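Local coordinates for protein rRNA adenine N-6-methyltransferase (Saccharopolyspora erythraea, PDB 6NVM) that dimethylates the N6 of one adenine of 23S rRNA with S-adenosyl-L-methionine, lowering the affinity of ribosomes for macrolide, lincosamide and streptogramin B antibiotics, at residues Glu193-Glu198 with Ile215-Arg220. Numbering follows the deposited sequence.
Sequences EWEFVE and IMRLRR
The indole of W194 lies against L218 where two antiparallel strands pair at the edge of the sheet: 192-200 is the outermost strand and 213-220 its neighbour, in the 3-2-1-4-5-7-6 order of the class I methyltransferase fold. L218 CD2 sits over one face of the indole, 3.5 Å from the centroid of its six-membered ring, a CH-pi contact. With CG of W194 anti to its carbonyl carbon (chi1 -60°), the broad ring runs alongside the leucine, while the flexible thioether chain of M216 carries its terminal methyl, CE, obliquely to W194 CE3 at 3.9 Å. These apolar side chains suit the face buried under helices 146-155 and 168-175; the one polar ring atom, W194 NE1, is satisfied by T188.

Backbone hydrogen bonds in both directions join E193 with R219 and E195 with R217. Beyond F196 the register slips by one: V197 and E198 both face I215 in a classic beta bulge. I215 O takes a hydrogen bond from V197 N at 2.9 Å and, weakly, one from E198 N, while I215 N returns a bond to E198 O. The bulge turns beta-branched V197 toward the neighbouring strand, setting its CB against I215 CG2.

On the other face, apolar I215 suits the end buried against T58 and I62 of helix 56-65, whereas the partly exposed remainder suits long charged chains, paired in salt bridges across the strands. E193 OE1 accepts a hydrogen bond from R219 NH1 at 3.2 Å, from above the carboxylate plane. R217 NH1 reaches T65 O at the last residue of that helix, and R219 NE forms a salt bridge with E67 just beyond it. The R217 guanidinium and E195 carboxylate planes stand 72° apart. In the E195 conformer described, the bend of R217 at its third torsion (chi3 55°) brings two nitrogens to one oxygen: E195 OE1 accepts a hydrogen bond from R217 NH2 at 2.8 Å, nearly along its own C-O axis, and a weak one from R217 NE.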
loop_
_atom_site.group_PDB
_atom_site.type_symbol
_atom_site.label_atom_id
_atom_site.label_comp_id
_atom_site.label_asym_id
_atom_site.label_seq_id
_atom_site.Cartn_x
_atom_site.Cartn_y
_atom_site.Cartn_z
ATOM N N GLU A 193 -6.939 -3.389 -2.343
ATOM C CA GLU A 193 -6.367 -3.344 -3.682
ATOM C C GLU A 193 -4.997 -2.674 -3.607
ATOM O O GLU A 193 -4.798 -1.723 -2.844
ATOM C CB GLU A 193 -7.286 -2.581 -4.643
ATOM C CG GLU A 193 -8.734 -3.073 -4.663
ATOM C CD GLU A 193 -9.669 -2.159 -5.454
ATOM O OE1 GLU A 193 -9.252 -1.051 -5.840
ATOM O OE2 GLU A 193 -10.830 -2.556 -5.690
ATOM N N TRP A 194 -4.038 -3.208 -4.361
ATOM C CA TRP A 194 -2.694 -2.649 -4.470
ATOM C C TRP A 194 -2.484 -2.278 -5.930
ATOM O O TRP A 194 -2.575 -3.143 -6.807
ATOM C CB TRP A 194 -1.618 -3.647 -4.023
ATOM C CG TRP A 194 -1.704 -4.128 -2.589
ATOM C CD1 TRP A 194 -2.714 -4.849 -2.021
ATOM C CD2 TRP A 194 -0.713 -3.958 -1.567
ATOM N NE1 TRP A 194 -2.422 -5.121 -0.702
ATOM C CE2 TRP A 194 -1.198 -4.586 -0.402
ATOM C CE3 TRP A 194 0.536 -3.326 -1.524
ATOM C CZ2 TRP A 194 -0.480 -4.599 0.793
ATOM C CZ3 TRP A 194 1.244 -3.333 -0.336
ATOM C CH2 TRP A 194 0.735 -3.967 0.807
ATOM N N GLU A 195 -2.186 -1.008 -6.191
ATOM C CA GLU A 195 -2.159 -0.500 -7.555
ATOM C C GLU A 195 -0.859 0.247 -7.817
ATOM O O GLU A 195 -0.445 1.087 -7.011
ATOM C CB GLU A 195 -3.374 0.405 -7.808
ATOM C CG GLU A 195 -4.713 -0.326 -7.654
ATOM C CD GLU A 195 -5.924 0.596 -7.720
ATOM O OE1 GLU A 195 -5.745 1.833 -7.737
ATOM O OE2 GLU A 195 -7.062 0.077 -7.750
ATOM N N PHE A 196 -0.211 -0.076 -8.937
ATOM C CA PHE A 196 0.967 0.647 -9.399
ATOM C C PHE A 196 0.496 1.796 -10.282
ATOM O O PHE A 196 -0.197 1.571 -11.283
ATOM C CB PHE A 196 1.900 -0.283 -10.174
ATOM C CG PHE A 196 3.171 0.373 -10.638
ATOM C CD1 PHE A 196 4.302 0.352 -9.844
ATOM C CD2 PHE A 196 3.234 1.006 -11.868
ATOM C CE1 PHE A 196 5.470 0.947 -10.264
ATOM C CE2 PHE A 196 4.401 1.607 -12.292
ATOM C CZ PHE A 196 5.520 1.576 -11.490
ATOM N N VAL A 197 0.855 3.027 -9.916
ATOM C CA VAL A 197 0.368 4.183 -10.662
ATOM C C VAL A 197 1.372 4.563 -11.746
ATOM O O VAL A 197 1.042 4.548 -12.937
ATOM C CB VAL A 197 0.068 5.365 -9.723
ATOM C CG1 VAL A 197 -0.311 6.605 -10.520
ATOM C CG2 VAL A 197 -1.057 4.994 -8.764
ATOM N N GLU A 198 2.598 4.909 -11.361
ATOM C CA GLU A 198 3.586 5.265 -12.374
ATOM C C GLU A 198 4.978 5.308 -11.760
ATOM O O GLU A 198 5.148 5.533 -10.558
ATOM C CB GLU A 198 3.262 6.619 -13.024
ATOM C CG GLU A 198 3.466 7.814 -12.095
ATOM C CD GLU A 198 3.156 9.145 -12.769
ATOM O OE1 GLU A 198 2.306 9.165 -13.684
ATOM O OE2 GLU A 198 3.771 10.166 -12.386
ATOM N N ILE A 215 4.866 5.985 -7.805
ATOM C CA ILE A 215 3.640 6.216 -7.055
ATOM C C ILE A 215 2.879 4.904 -7.010
ATOM O O ILE A 215 2.630 4.286 -8.054
ATOM C CB ILE A 215 2.779 7.321 -7.689
ATOM C CG1 ILE A 215 3.572 8.623 -7.799
ATOM C CG2 ILE A 215 1.516 7.537 -6.861
ATOM C CD1 ILE A 215 2.917 9.655 -8.683
ATOM N N MET A 216 2.515 4.476 -5.808
ATOM C CA MET A 216 1.663 3.315 -5.615
ATOM C C MET A 216 0.521 3.705 -4.688
ATOM O O MET A 216 0.631 4.647 -3.898
ATOM C CB MET A 216 2.444 2.121 -5.035
ATOM C CG MET A 216 3.031 2.354 -3.653
ATOM S SD MET A 216 3.827 0.878 -2.969
ATOM C CE MET A 216 2.428 -0.220 -2.797
ATOM N N ARG A 217 -0.580 2.967 -4.789
ATOM C CA ARG A 217 -1.782 3.272 -4.029
ATOM C C ARG A 217 -2.382 1.997 -3.458
ATOM O O ARG A 217 -2.454 0.976 -4.142
ATOM C CB ARG A 217 -2.814 3.993 -4.909
ATOM C CG ARG A 217 -4.134 4.316 -4.218
ATOM C CD ARG A 217 -5.019 5.181 -5.118
ATOM N NE ARG A 217 -5.221 4.556 -6.425
ATOM C CZ ARG A 217 -5.738 5.171 -7.482
ATOM N NH1 ARG A 217 -6.115 6.439 -7.404
ATOM N NH2 ARG A 217 -5.876 4.515 -8.625
ATOM N N LEU A 218 -2.781 2.066 -2.193
ATOM C CA LEU A 218 -3.641 1.068 -1.568
ATOM C C LEU A 218 -5.054 1.624 -1.482
ATOM O O LEU A 218 -5.246 2.794 -1.148
ATOM C CB LEU A 218 -3.160 0.712 -0.158
ATOM C CG LEU A 218 -1.699 0.330 0.042
ATOM C CD1 LEU A 218 -1.463 -0.060 1.499
ATOM C CD2 LEU A 218 -1.321 -0.797 -0.883
ATOM N N ARG A 219 -6.044 0.790 -1.787
ATOM C CA ARG A 219 -7.446 1.139 -1.583
ATOM C C ARG A 219 -8.062 0.072 -0.694
ATOM O O ARG A 219 -8.038 -1.113 -1.042
ATOM C CB ARG A 219 -8.215 1.236 -2.906
ATOM C CG ARG A 219 -7.521 2.073 -3.978
ATOM C CD ARG A 219 -8.370 2.213 -5.244
ATOM N NE ARG A 219 -9.520 3.078 -5.007
ATOM C CZ ARG A 219 -10.739 2.655 -4.691
ATOM N NH1 ARG A 219 -11.003 1.358 -4.589
ATOM N NH2 ARG A 219 -11.703 3.540 -4.476
ATOM N N ARG A 220 -8.609 0.488 0.447
ATOM C CA ARG A 220 -9.356 -0.436 1.289
ATOM C C ARG A 220 -10.710 -0.708 0.647
ATOM O O ARG A 220 -11.487 0.224 0.410
ATOM C CB ARG A 220 -9.531 0.135 2.694
ATOM C CG ARG A 220 -10.022 -0.900 3.702
ATOM C CD ARG A 220 -10.100 -0.329 5.097
ATOM N NE ARG A 220 -11.226 0.589 5.227
ATOM C CZ ARG A 220 -12.493 0.208 5.357
ATOM N NH1 ARG A 220 -12.808 -1.081 5.371
ATOM N NH2 ARG A 220 -13.449 1.121 5.473
#